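Local coordinates for iron-regulated outer membrane protein (Neisseria meningitidis, PDB 4B7O) that transports iron across the outer membrane as a TonB-dependent transporter, probably taking up ferric siderophores, at residues A[113-118]-A[628-633]; A[171-176]-A[252-257]; A[185-190]-A[203-208]; A[580-585]-A[622-627]. All blocks are in the same frame, centred on the assembly; numbering follows the deposited sequence.

Contact 1: residues A[113-118]-A[628-633]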
loop_
_atom_site.group_PDB
_atom_site.type_symbol
_atom_site.label_atom_id
_atom_site.label_comp_id
_atom_site.label_asym_id
_atom_site.label_seq_id
_atom_site.Cartn_x
_atom_site.Cartn_y
_atom_site.Cartn_z
ATOM N N GLY A 113 0.657 -9.793 0.928
ATOM C CA GLY A 113 0.090 -8.725 1.782
ATOM C C GLY A 113 1.069 -7.585 2.095
ATOM O O GLY A 113 2.223 -7.577 1.606
ATOM N N GLN A 114 0.652 -6.649 2.957
ATOM C CA GLN A 114 1.500 -5.461 3.225
ATOM C C GLN A 114 2.784 -5.734 3.989
ATOM O O GLN A 114 3.642 -4.863 4.097
ATOM C CB GLN A 114 0.734 -4.382 3.925
ATOM C CG GLN A 114 -0.205 -3.666 2.996
ATOM C CD GLN A 114 -1.334 -2.972 3.740
ATOM O OE1 GLN A 114 -2.145 -3.617 4.448
ATOM N NE2 GLN A 114 -1.394 -1.650 3.591
ATOM N N ASN A 115 2.927 -6.933 4.526
ATOM C CA ASN A 115 4.225 -7.327 4.991
ATOM C C ASN A 115 5.281 -7.287 3.850
ATOM O O ASN A 115 6.458 -7.099 4.108
ATOM C CB ASN A 115 4.152 -8.691 5.656
ATOM C CG ASN A 115 5.520 -9.284 5.913
ATOM O OD1 ASN A 115 6.204 -8.910 6.861
ATOM N ND2 ASN A 115 5.928 -10.209 5.065
ATOM N N SER A 116 4.877 -7.394 2.596
ATOM C CA SER A 116 5.889 -7.317 1.524
ATOM C C SER A 116 5.577 -6.228 0.522
ATOM O O SER A 116 6.450 -5.874 -0.277
ATOM C CB SER A 116 6.047 -8.641 0.747
ATOM O OG SER A 116 5.130 -9.640 1.179
ATOM N N VAL A 117 4.334 -5.741 0.481
ATOM C CA VAL A 117 4.074 -4.674 -0.496
ATOM C C VAL A 117 3.992 -3.313 0.144
ATOM O O VAL A 117 3.255 -3.114 1.069
ATOM C CB VAL A 117 2.960 -5.030 -1.489
ATOM C CG1 VAL A 117 2.163 -6.227 -1.025
ATOM C CG2 VAL A 117 2.088 -3.850 -1.952
ATOM N N ASP A 118 4.811 -2.385 -0.328
ATOM C CA ASP A 118 4.859 -1.053 0.251
ATOM C C ASP A 118 3.810 -0.187 -0.377
ATOM O O ASP A 118 3.255 -0.556 -1.401
ATOM C CB ASP A 118 6.239 -0.464 0.061
ATOM C CG ASP A 118 7.310 -1.270 0.804
ATOM O OD1 ASP A 118 7.057 -1.755 1.954
ATOM O OD2 ASP A 118 8.380 -1.473 0.218
ATOM N N ASN A 628 -1.486 -14.744 8.811
ATOM C CA ASN A 628 -1.997 -13.401 8.998
ATOM C C ASN A 628 -2.099 -12.693 7.627
ATOM O O ASN A 628 -1.158 -12.798 6.814
ATOM C CB ASN A 628 -1.066 -12.617 9.947
ATOM C CG ASN A 628 -1.254 -12.988 11.407
ATOM O OD1 ASN A 628 -2.024 -13.899 11.782
ATOM N ND2 ASN A 628 -0.553 -12.282 12.243
ATOM N N PRO A 629 -3.219 -11.962 7.371
ATOM C CA PRO A 629 -3.458 -11.280 6.079
ATOM C C PRO A 629 -2.322 -10.347 5.661
ATOM O O PRO A 629 -2.182 -10.042 4.479
ATOM C CB PRO A 629 -4.746 -10.452 6.320
ATOM C CG PRO A 629 -5.112 -10.601 7.783
ATOM C CD PRO A 629 -4.400 -11.852 8.262
ATOM N N GLU A 630 -1.586 -9.847 6.643
ATOM C CA GLU A 630 -0.364 -9.085 6.456
ATOM C C GLU A 630 0.585 -9.782 5.424
ATOM O O GLU A 630 1.159 -9.128 4.564
ATOM C CB GLU A 630 0.320 -9.010 7.825
ATOM C CG GLU A 630 1.479 -8.040 7.920
ATOM C CD GLU A 630 2.411 -8.364 9.080
ATOM O OE1 GLU A 630 1.927 -8.891 10.139
ATOM O OE2 GLU A 630 3.648 -8.095 8.924
ATOM N N PHE A 631 0.751 -11.103 5.566
ATOM C CA PHE A 631 1.559 -11.915 4.647
ATOM C C PHE A 631 0.866 -12.150 3.319
ATOM O O PHE A 631 1.496 -12.152 2.274
ATOM C CB PHE A 631 1.970 -13.236 5.308
ATOM C CG PHE A 631 2.760 -13.004 6.554
ATOM C CD1 PHE A 631 4.094 -12.607 6.451
ATOM C CD2 PHE A 631 2.136 -13.044 7.829
ATOM C CE1 PHE A 631 4.823 -12.330 7.568
ATOM C CE2 PHE A 631 2.862 -12.737 8.980
ATOM C CZ PHE A 631 4.210 -12.372 8.836
ATOM N N GLY A 632 -0.428 -12.376 3.369
ATOM C CA GLY A 632 -1.166 -12.466 2.140
ATOM C C GLY A 632 -2.355 -13.325 2.375
ATOM O O GLY A 632 -2.586 -13.732 3.520
ATOM N N ALA A 633 -3.101 -13.565 1.292
ATOM C CA ALA A 633 -4.268 -14.435 1.274
ATOM C C ALA A 633 -4.324 -15.131 -0.087
ATOM O O ALA A 633 -3.889 -14.544 -1.111
ATOM C CB ALA A 633 -5.536 -13.614 1.457
HETATM O O HOH W 1 3.587 -10.899 2.529
#

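Contact 2: residues A[171-176]-A[252-257]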
loop_
_atom_site.group_PDB
_atom_site.type_symbol
_atom_site.label_atom_id
_atom_site.label_comp_id
_atom_site.label_asym_id
_atom_site.label_seq_id
_atom_site.Cartn_x
_atom_site.Cartn_y
_atom_site.Cartn_z
ATOM N N THR A 171 1.882 13.025 -4.660
ATOM C CA THR A 171 0.940 13.975 -4.123
ATOM C C THR A 171 0.633 15.023 -5.205
ATOM O O THR A 171 1.416 15.209 -6.125
ATOM C CB THR A 171 1.454 14.597 -2.796
ATOM O OG1 THR A 171 2.730 15.230 -3.017
ATOM C CG2 THR A 171 1.592 13.516 -1.724
ATOM N N VAL A 172 -0.496 15.693 -5.097
ATOM C CA VAL A 172 -0.853 16.707 -6.074
ATOM C C VAL A 172 0.048 17.956 -5.982
ATOM O O VAL A 172 0.684 18.220 -4.956
ATOM C CB VAL A 172 -2.373 17.031 -5.971
ATOM C CG1 VAL A 172 -2.745 17.308 -4.545
ATOM C CG2 VAL A 172 -2.734 18.222 -6.838
ATOM N N ASP A 173 0.111 18.683 -7.091
ATOM C CA ASP A 173 0.968 19.841 -7.353
ATOM C C ASP A 173 0.051 20.936 -7.840
ATOM O O ASP A 173 -0.996 20.670 -8.422
ATOM C CB ASP A 173 1.823 19.527 -8.591
ATOM C CG ASP A 173 3.125 18.971 -8.247
ATOM O OD1 ASP A 173 3.348 18.610 -7.067
ATOM O OD2 ASP A 173 3.965 18.912 -9.148
ATOM N N ALA A 174 0.490 22.168 -7.717
ATOM C CA ALA A 174 -0.260 23.299 -8.187
ATOM C C ALA A 174 -0.551 23.144 -9.662
ATOM O O ALA A 174 -1.645 23.479 -10.122
ATOM C CB ALA A 174 0.538 24.589 -7.918
ATOM N N GLN A 175 0.439 22.656 -10.404
ATOM C CA GLN A 175 0.353 22.484 -11.857
ATOM C C GLN A 175 -0.865 21.602 -12.249
ATOM O O GLN A 175 -1.603 21.935 -13.164
ATOM C CB GLN A 175 1.720 21.924 -12.392
ATOM C CG GLN A 175 1.827 21.653 -13.897
ATOM C CD GLN A 175 1.353 22.829 -14.772
ATOM O OE1 GLN A 175 0.207 22.840 -15.267
ATOM N NE2 GLN A 175 2.218 23.843 -14.938
ATOM N N ASP A 176 -1.046 20.461 -11.585
ATOM C CA ASP A 176 -2.221 19.629 -11.790
ATOM C C ASP A 176 -3.545 20.300 -11.387
ATOM O O ASP A 176 -4.567 20.101 -12.080
ATOM C CB ASP A 176 -2.074 18.351 -11.021
ATOM C CG ASP A 176 -0.734 17.717 -11.236
ATOM O OD1 ASP A 176 -0.299 17.602 -12.428
ATOM O OD2 ASP A 176 -0.107 17.338 -10.202
ATOM N N LEU A 252 -2.321 19.029 2.910
ATOM C CA LEU A 252 -1.049 18.989 2.221
ATOM C C LEU A 252 -0.604 20.412 2.011
ATOM O O LEU A 252 -1.376 21.228 1.472
ATOM C CB LEU A 252 -1.213 18.293 0.877
ATOM C CG LEU A 252 -0.028 18.273 -0.084
ATOM C CD1 LEU A 252 1.237 17.614 0.468
ATOM C CD2 LEU A 252 -0.478 17.575 -1.360
ATOM N N ALA A 253 0.607 20.724 2.453
ATOM C CA ALA A 253 1.198 22.013 2.070
ATOM C C ALA A 253 2.476 21.768 1.250
ATOM O O ALA A 253 3.349 20.927 1.615
ATOM C CB ALA A 253 1.493 22.871 3.276
ATOM N N LYS A 254 2.578 22.462 0.126
ATOM C CA LYS A 254 3.653 22.139 -0.777
ATOM C C LYS A 254 4.193 23.416 -1.410
ATOM O O LYS A 254 3.412 24.204 -1.956
ATOM C CB LYS A 254 3.117 21.175 -1.838
ATOM C CG LYS A 254 4.028 20.913 -3.003
ATOM C CD LYS A 254 3.529 19.787 -3.895
ATOM C CE LYS A 254 3.757 18.422 -3.264
ATOM N NZ LYS A 254 3.319 17.354 -4.210
ATOM N N ILE A 255 5.512 23.636 -1.361
ATOM C CA ILE A 255 6.087 24.758 -2.137
ATOM C C ILE A 255 7.172 24.275 -3.066
ATOM O O ILE A 255 7.956 23.360 -2.758
ATOM C CB ILE A 255 6.690 25.873 -1.264
ATOM C CG1 ILE A 255 7.079 25.321 0.088
ATOM C CG2 ILE A 255 5.676 26.924 -0.923
ATOM C CD1 ILE A 255 8.559 25.085 0.247
ATOM N N GLY A 256 7.243 24.903 -4.219
ATOM C CA GLY A 256 8.215 24.450 -5.156
ATOM C C GLY A 256 8.798 25.557 -5.965
ATOM O O GLY A 256 8.166 26.611 -6.263
ATOM N N THR A 257 10.012 25.292 -6.385
ATOM C CA THR A 257 10.677 26.263 -7.224
ATOM C C THR A 257 11.467 25.604 -8.324
ATOM O O THR A 257 12.044 24.512 -8.169
ATOM C CB THR A 257 11.529 27.298 -6.392
ATOM O OG1 THR A 257 12.363 28.095 -7.260
ATOM C CG2 THR A 257 12.369 26.606 -5.289
#

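Contact 3: residues A[185-190]-A[203-208]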
loop_
_atom_site.group_PDB
_atom_site.type_symbol
_atom_site.label_atom_id
_atom_site.label_comp_id
_atom_site.label_asym_id
_atom_site.label_seq_id
_atom_site.Cartn_x
_atom_site.Cartn_y
_atom_site.Cartn_z
ATOM N N TRP A 185 -3.483 31.059 -10.844
ATOM C CA TRP A 185 -3.891 30.677 -9.497
ATOM C C TRP A 185 -5.319 30.197 -9.496
ATOM O O TRP A 185 -6.113 30.515 -10.418
ATOM C CB TRP A 185 -3.692 31.828 -8.542
ATOM C CG TRP A 185 -4.654 32.891 -8.861
ATOM C CD1 TRP A 185 -4.587 33.817 -9.905
ATOM C CD2 TRP A 185 -5.926 33.129 -8.199
ATOM N NE1 TRP A 185 -5.698 34.631 -9.909
ATOM C CE2 TRP A 185 -6.551 34.275 -8.908
ATOM C CE3 TRP A 185 -6.590 32.554 -7.100
ATOM C CZ2 TRP A 185 -7.785 34.796 -8.530
ATOM C CZ3 TRP A 185 -7.844 33.099 -6.731
ATOM C CH2 TRP A 185 -8.426 34.182 -7.442
ATOM N N GLY A 186 -5.662 29.406 -8.490
ATOM C CA GLY A 186 -7.051 29.061 -8.292
ATOM C C GLY A 186 -7.422 28.554 -6.913
ATOM O O GLY A 186 -6.555 28.306 -6.060
ATOM N N VAL A 187 -8.724 28.341 -6.741
ATOM C CA VAL A 187 -9.296 27.614 -5.616
ATOM C C VAL A 187 -10.121 26.367 -6.101
ATOM O O VAL A 187 -10.758 26.363 -7.147
ATOM C CB VAL A 187 -10.227 28.555 -4.819
ATOM C CG1 VAL A 187 -10.767 27.861 -3.566
ATOM C CG2 VAL A 187 -9.503 29.840 -4.440
ATOM N N ARG A 188 -10.092 25.299 -5.337
ATOM C CA ARG A 188 -10.935 24.183 -5.648
ATOM C C ARG A 188 -11.732 23.880 -4.412
ATOM O O ARG A 188 -11.150 23.762 -3.344
ATOM C CB ARG A 188 -10.077 23.018 -5.988
ATOM C CG ARG A 188 -10.867 21.829 -6.458
ATOM C CD ARG A 188 -10.007 20.599 -6.284
ATOM N NE ARG A 188 -10.608 19.424 -6.906
ATOM C CZ ARG A 188 -11.033 18.363 -6.219
ATOM N NH1 ARG A 188 -10.985 18.352 -4.879
ATOM N NH2 ARG A 188 -11.539 17.334 -6.878
ATOM N N LEU A 189 -13.051 23.806 -4.525
ATOM C CA LEU A 189 -13.833 23.303 -3.392
ATOM C C LEU A 189 -14.405 21.986 -3.796
ATOM O O LEU A 189 -14.681 21.767 -5.000
ATOM C CB LEU A 189 -14.972 24.250 -2.989
ATOM C CG LEU A 189 -14.567 25.713 -2.844
ATOM C CD1 LEU A 189 -15.718 26.638 -3.238
ATOM C CD2 LEU A 189 -14.006 26.000 -1.456
ATOM N N ASN A 190 -14.628 21.114 -2.823
ATOM C CA ASN A 190 -15.398 19.898 -3.150
ATOM C C ASN A 190 -16.368 19.428 -2.041
ATOM O O ASN A 190 -16.222 19.779 -0.911
ATOM C CB ASN A 190 -14.433 18.786 -3.549
ATOM C CG ASN A 190 -13.801 18.142 -2.354
ATOM O OD1 ASN A 190 -12.916 18.715 -1.732
ATOM N ND2 ASN A 190 -14.306 16.990 -1.982
ATOM N N ALA A 203 -11.083 21.798 0.488
ATOM C CA ALA A 203 -10.778 23.011 -0.203
ATOM C C ALA A 203 -9.284 23.063 -0.513
ATOM O O ALA A 203 -8.409 22.602 0.256
ATOM C CB ALA A 203 -11.164 24.189 0.642
ATOM N N SER A 204 -8.976 23.637 -1.651
ATOM C CA SER A 204 -7.600 23.823 -1.982
ATOM C C SER A 204 -7.331 25.224 -2.538
ATOM O O SER A 204 -8.201 25.789 -3.225
ATOM C CB SER A 204 -7.163 22.722 -2.952
ATOM O OG SER A 204 -5.752 22.744 -3.011
ATOM N N VAL A 205 -6.152 25.779 -2.234
ATOM C CA VAL A 205 -5.658 27.004 -2.935
ATOM C C VAL A 205 -4.191 26.797 -3.478
ATOM O O VAL A 205 -3.388 26.095 -2.879
ATOM C CB VAL A 205 -5.821 28.238 -2.015
ATOM C CG1 VAL A 205 -4.957 28.133 -0.769
ATOM C CG2 VAL A 205 -5.524 29.546 -2.743
ATOM N N PHE A 206 -3.862 27.353 -4.636
ATOM C CA PHE A 206 -2.662 26.975 -5.326
ATOM C C PHE A 206 -2.323 27.998 -6.377
ATOM O O PHE A 206 -3.166 28.787 -6.823
ATOM C CB PHE A 206 -2.868 25.633 -6.078
ATOM C CG PHE A 206 -4.180 25.536 -6.793
ATOM C CD1 PHE A 206 -5.307 25.035 -6.132
ATOM C CD2 PHE A 206 -4.308 25.977 -8.101
ATOM C CE1 PHE A 206 -6.536 24.993 -6.766
ATOM C CE2 PHE A 206 -5.537 25.954 -8.756
ATOM C CZ PHE A 206 -6.656 25.445 -8.094
ATOM N N GLY A 207 -1.088 27.955 -6.829
ATOM C CA GLY A 207 -0.708 28.760 -7.982
ATOM C C GLY A 207 0.765 28.662 -8.279
ATOM O O GLY A 207 1.544 27.959 -7.595
ATOM N N LYS A 208 1.126 29.358 -9.335
ATOM C CA LYS A 208 2.447 29.341 -9.952
ATOM C C LYS A 208 2.787 30.818 -10.115
ATOM O O LYS A 208 2.048 31.571 -10.714
ATOM C CB LYS A 208 2.296 28.699 -11.336
ATOM C CG LYS A 208 3.503 27.946 -11.891
ATOM C CD LYS A 208 4.501 28.858 -12.638
ATOM C CE LYS A 208 5.761 28.147 -13.150
ATOM N NZ LYS A 208 6.547 27.539 -12.033
#

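Contact 4: residues A[580-585]-A[622-627]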
loop_
_atom_site.group_PDB
_atom_site.type_symbol
_atom_site.label_atom_id
_atom_site.label_comp_id
_atom_site.label_asym_id
_atom_site.label_seq_id
_atom_site.Cartn_x
_atom_site.Cartn_y
_atom_site.Cartn_z
ATOM N N GLU A 580 12.855 -14.715 19.402
ATOM C CA GLU A 580 13.691 -13.980 18.443
ATOM C C GLU A 580 13.292 -14.143 16.968
ATOM O O GLU A 580 12.762 -15.185 16.570
ATOM C CB GLU A 580 15.182 -14.246 18.686
ATOM C CG GLU A 580 15.460 -15.596 19.341
ATOM C CD GLU A 580 16.871 -16.075 19.094
ATOM O OE1 GLU A 580 17.787 -15.236 18.955
ATOM O OE2 GLU A 580 17.069 -17.297 19.021
ATOM N N ALA A 581 13.491 -13.093 16.174
ATOM C CA ALA A 581 13.205 -13.153 14.734
ATOM C C ALA A 581 14.138 -14.187 14.108
ATOM O O ALA A 581 15.310 -14.221 14.426
ATOM C CB ALA A 581 13.395 -11.791 14.081
ATOM N N VAL A 582 13.594 -15.047 13.263
ATOM C CA VAL A 582 14.356 -16.062 12.542
ATOM C C VAL A 582 13.842 -16.192 11.137
ATOM O O VAL A 582 12.669 -15.923 10.877
ATOM C CB VAL A 582 14.168 -17.480 13.128
ATOM C CG1 VAL A 582 15.167 -17.708 14.230
ATOM C CG2 VAL A 582 12.732 -17.757 13.571
ATOM N N ASN A 583 14.718 -16.614 10.233
ATOM C CA ASN A 583 14.278 -17.069 8.918
ATOM C C ASN A 583 13.625 -18.433 9.090
ATOM O O ASN A 583 14.229 -19.319 9.615
ATOM C CB ASN A 583 15.484 -17.112 8.000
ATOM C CG ASN A 583 16.246 -15.807 8.012
ATOM O OD1 ASN A 583 17.303 -15.702 8.637
ATOM N ND2 ASN A 583 15.682 -14.777 7.398
ATOM N N ALA A 584 12.382 -18.611 8.693
ATOM C CA ALA A 584 11.683 -19.836 9.074
ATOM C C ALA A 584 11.062 -20.652 7.931
ATOM O O ALA A 584 10.319 -21.641 8.181
ATOM C CB ALA A 584 10.618 -19.517 10.133
ATOM N N GLY A 585 11.374 -20.251 6.699
ATOM C CA GLY A 585 10.960 -21.038 5.502
ATOM C C GLY A 585 11.060 -20.282 4.196
ATOM O O GLY A 585 11.834 -19.329 4.042
ATOM N N LYS A 622 9.286 -25.787 14.887
ATOM C CA LYS A 622 8.052 -25.261 15.523
ATOM C C LYS A 622 7.482 -24.234 14.548
ATOM O O LYS A 622 7.805 -23.061 14.649
ATOM C CB LYS A 622 8.366 -24.589 16.875
ATOM C CG LYS A 622 9.290 -25.358 17.824
ATOM C CD LYS A 622 8.637 -26.658 18.313
ATOM C CE LYS A 622 9.403 -27.271 19.483
ATOM N NZ LYS A 622 8.876 -28.630 19.757
ATOM N N LYS A 623 6.658 -24.680 13.602
ATOM C CA LYS A 623 6.427 -23.967 12.332
ATOM C C LYS A 623 6.068 -22.508 12.515
ATOM O O LYS A 623 4.940 -22.189 12.910
ATOM C CB LYS A 623 5.290 -24.655 11.588
ATOM C CG LYS A 623 5.566 -26.113 11.267
ATOM C CD LYS A 623 4.293 -26.783 10.813
ATOM C CE LYS A 623 3.721 -27.658 11.912
ATOM N NZ LYS A 623 2.307 -28.007 11.601
ATOM N N LEU A 624 7.024 -21.620 12.237
ATOM C CA LEU A 624 6.864 -20.234 12.612
ATOM C C LEU A 624 6.266 -19.369 11.542
ATOM O O LEU A 624 6.242 -18.143 11.748
ATOM C CB LEU A 624 8.178 -19.614 13.029
ATOM C CG LEU A 624 8.903 -20.344 14.154
ATOM C CD1 LEU A 624 10.401 -20.066 14.045
ATOM C CD2 LEU A 624 8.311 -20.032 15.535
ATOM N N LEU A 625 5.816 -19.958 10.412
ATOM C CA LEU A 625 5.177 -19.156 9.349
ATOM C C LEU A 625 3.714 -18.819 9.675
ATOM O O LEU A 625 2.988 -19.652 10.203
ATOM C CB LEU A 625 5.314 -19.802 7.946
ATOM C CG LEU A 625 6.684 -19.616 7.287
ATOM C CD1 LEU A 625 6.673 -19.878 5.799
ATOM C CD2 LEU A 625 7.259 -18.248 7.510
ATOM N N SER A 626 3.262 -17.638 9.272
ATOM C CA SER A 626 1.934 -17.114 9.677
ATOM C C SER A 626 0.873 -16.954 8.575
ATOM O O SER A 626 1.188 -16.487 7.479
ATOM C CB SER A 626 2.132 -15.744 10.330
ATOM O OG SER A 626 0.891 -15.243 10.818
ATOM N N ALA A 627 -0.383 -17.235 8.916
ATOM C CA ALA A 627 -1.530 -17.024 8.013
ATOM C C ALA A 627 -2.145 -15.633 8.100
ATOM O O ALA A 627 -3.217 -15.376 7.549
ATOM C CB ALA A 627 -2.603 -18.045 8.284
#

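Contact 1: residues A[113-118]-A[628-633]
Plug and barrel meet here: Gly113 and Asn115, in plug segment 113-118, which leads to strand 118-121, dock on Glu630 and Phe631 of the loop joining barrel strands 603-618 and 638-647. Two backbone bonds carry the docking. Gly113 N donates to Phe631 O over 2.8 Å, approaching well above the carbonyl plane (65° out of it). Asn115 N reaches Glu630 O, also at 2.8 Å, with a smaller departure from that carbonyl's plane. The turn keeps its shape because Gly113 O accepts from Ser116 N and Val117 N, which arrive from opposite faces of its plane. With CG anti to the backbone N (chi1 168°), Asn115 carries its amide to the Phe631 ring, CG lying 3.5 Å from CE1 and the two planes 52° apart. The extended Glu630 chain crosses Asn115 at a slant, its OE2 3.4 Å from Asn115 CB. From the barrel side, Arg509 and Arg512 both bond Asn115 O, tying the same turn to a second part of the barrel. All the residues that touch are buried, as befits the interior of a plug-in-barrel receptor, where a barrel loop folds in to hold a turn of the plug.

Contact 2: residues A[171-176]-A[252-257]
Lys254, on barrel strand 246-259, sends its ammonium group into the bend that follows plug strand 166-171, where Thr171, Val172 and Asp173 surround it. The closest approaches are made to NZ. It donates to Thr171 OG1 at 2.5 Å, a length short enough to be read with caution, and to Val172 O at 2.9 Å, from 51° above that carbonyl's plane. The third bond, to Asp173 OD1 at 3.1 Å, is part of a salt bridge and meets the oxygen almost end-on to its C-O bond. Three acceptors of different kinds thus fix the tip of a chain that runs straight from the backbone and then bends once, at chi3 (-75°). Thr171 OG1 also bonds Asp122 OD2, so a second carboxylate is close by and would probably help stabilise the positive charge. Beside this polar cluster Leu252 packs its CD2 3.8 Å from Thr171 CB and 3.9 Å from Val172 CG1.

The side towards the helix is looser. Asp173 is partly exposed, its CB directed away from the strand so that only the carboxylate turns back, and it occupies the N-cap position without making a capping bond. Asp176 OD2 stays 6.9 Å from Lys254 NZ, too far for direct pairing. The nearest backbones, at Asp173 and Lys254, have CA atoms 7.5 Å apart, so side chains do the bridging. Flanking the site, barrel strand 212-223 supplies Leu215 against Val172 and Leu252, strand 264-276 supplies Met271 against Thr171 and Leu252, and plug helix 74-77 packs Leu74 on Val172.

Contact 3: residues A[185-190]-A[203-208]
Phe206 lays its ring across the backbone of Gly186, its partner on the adjacent strand. From CB, which sits beside Ala174 of helix 174-177, the side chain turns between its own N and carbonyl carbon (chi1 43°), and this brings the ring over the neighbouring strand. CG lies 3.7 Å from Gly186 O, and along one side CD1 and then CE1 follow the same oxygen, CE1 at 3.4 Å. Along the other side CD2 and CE2 run over Gly186 N, CE2 at 3.5 Å. At the tip CZ comes 3.4 Å from Gly186 C. The carbonyl oxygen stands 3.3 Å above the ring plane, over its centre. An aromatic side chain covering a cross-strand glycine in this way is the aromatic rescue of glycine, here within an antiparallel beta hairpin of the barrel (strand directions 169° apart). Gly186 and Phe206 form a hydrogen-bonded pair, Gly186 N to Phe206 O being 3.1 Å, and Arg188 and Ser204 form the next. Arg188 and Ser204 lie on the same inward face of the sheet as Phe206; Arg188 NH2 makes a salt bridge to Asp78, and Ser204 OG bonds Ser217 OG. Outward, Leu189 CD2 rests 4.0 Å from Ala203 CB.

Contact 4: residues A[580-585]-A[622-627]
Leu625 N donates to OD1 of Asp618, at the end of barrel strand 603-618. The bond lies beside the place where Leu624 and Leu625 of the loop face Val582, Ala584 and Gly585 of strand 578-600. The meeting itself is apolar throughout and modest, burying 189 Å² in all. Its tightest point is between methyl groups: Val582 CG2 lies 3.3 Å from Leu624 CD1, a close approach for two carbons. The two side chains cross at about a right angle there. Val582 has CG1 anti to its carbonyl carbon (chi1 -87°), which leaves CG2 wedged between N and C, while Leu624 has CG anti to the carbonyl carbon, and the two torsions bring the branches together. Farther along, Ala584 CB packs against Leu624 CB at 3.8 Å and stays within 4.0 Å of CD1.

This part of the strand is irregular: Ala584 and Gly585 both face Ala565 on strand 551-567, a classic beta bulge, and Ala584 also makes a backbone bond to Thr619. Consistent with the bulge, both of these consecutive residues are touched by Leu625. Its two methyl groups divide between them, CD2 lying 4.4 Å from Ala584 CB and CD1 4.5 Å from Gly585 CA, looser spacings than those of Leu624. Strand 569-570 closes one flank, where Gln570 touches both Val582 and Leu624. Leu625 in turn packs on Phe616 of strand 603-618 and on Ala567 of strand 551-567.

Contacts 1 and 4 use one barrel loop, between strands 603-618 and 638-647. Their centres are 15 Å apart, and Phe631 CE2 meets Ser626 CB at 3.4 Å. Contacts 2 and 3 form a second pair, with centres 11 Å apart, joined where Ala174 CB packs on Gly207 O; contacts 2 and 4 lie on opposite sides of the chain's centre. Contacts 1 and 2 are both largely buried and join plug to barrel, contact 1 nearer the centre, one by backbone bonds and the other by a buried lysine. Contacts 3 and 4 stay within the barrel: the former is a hydrogen-bonded strand ladder with an exposed outer face, the latter a buried apolar meeting of loop and bulged strand.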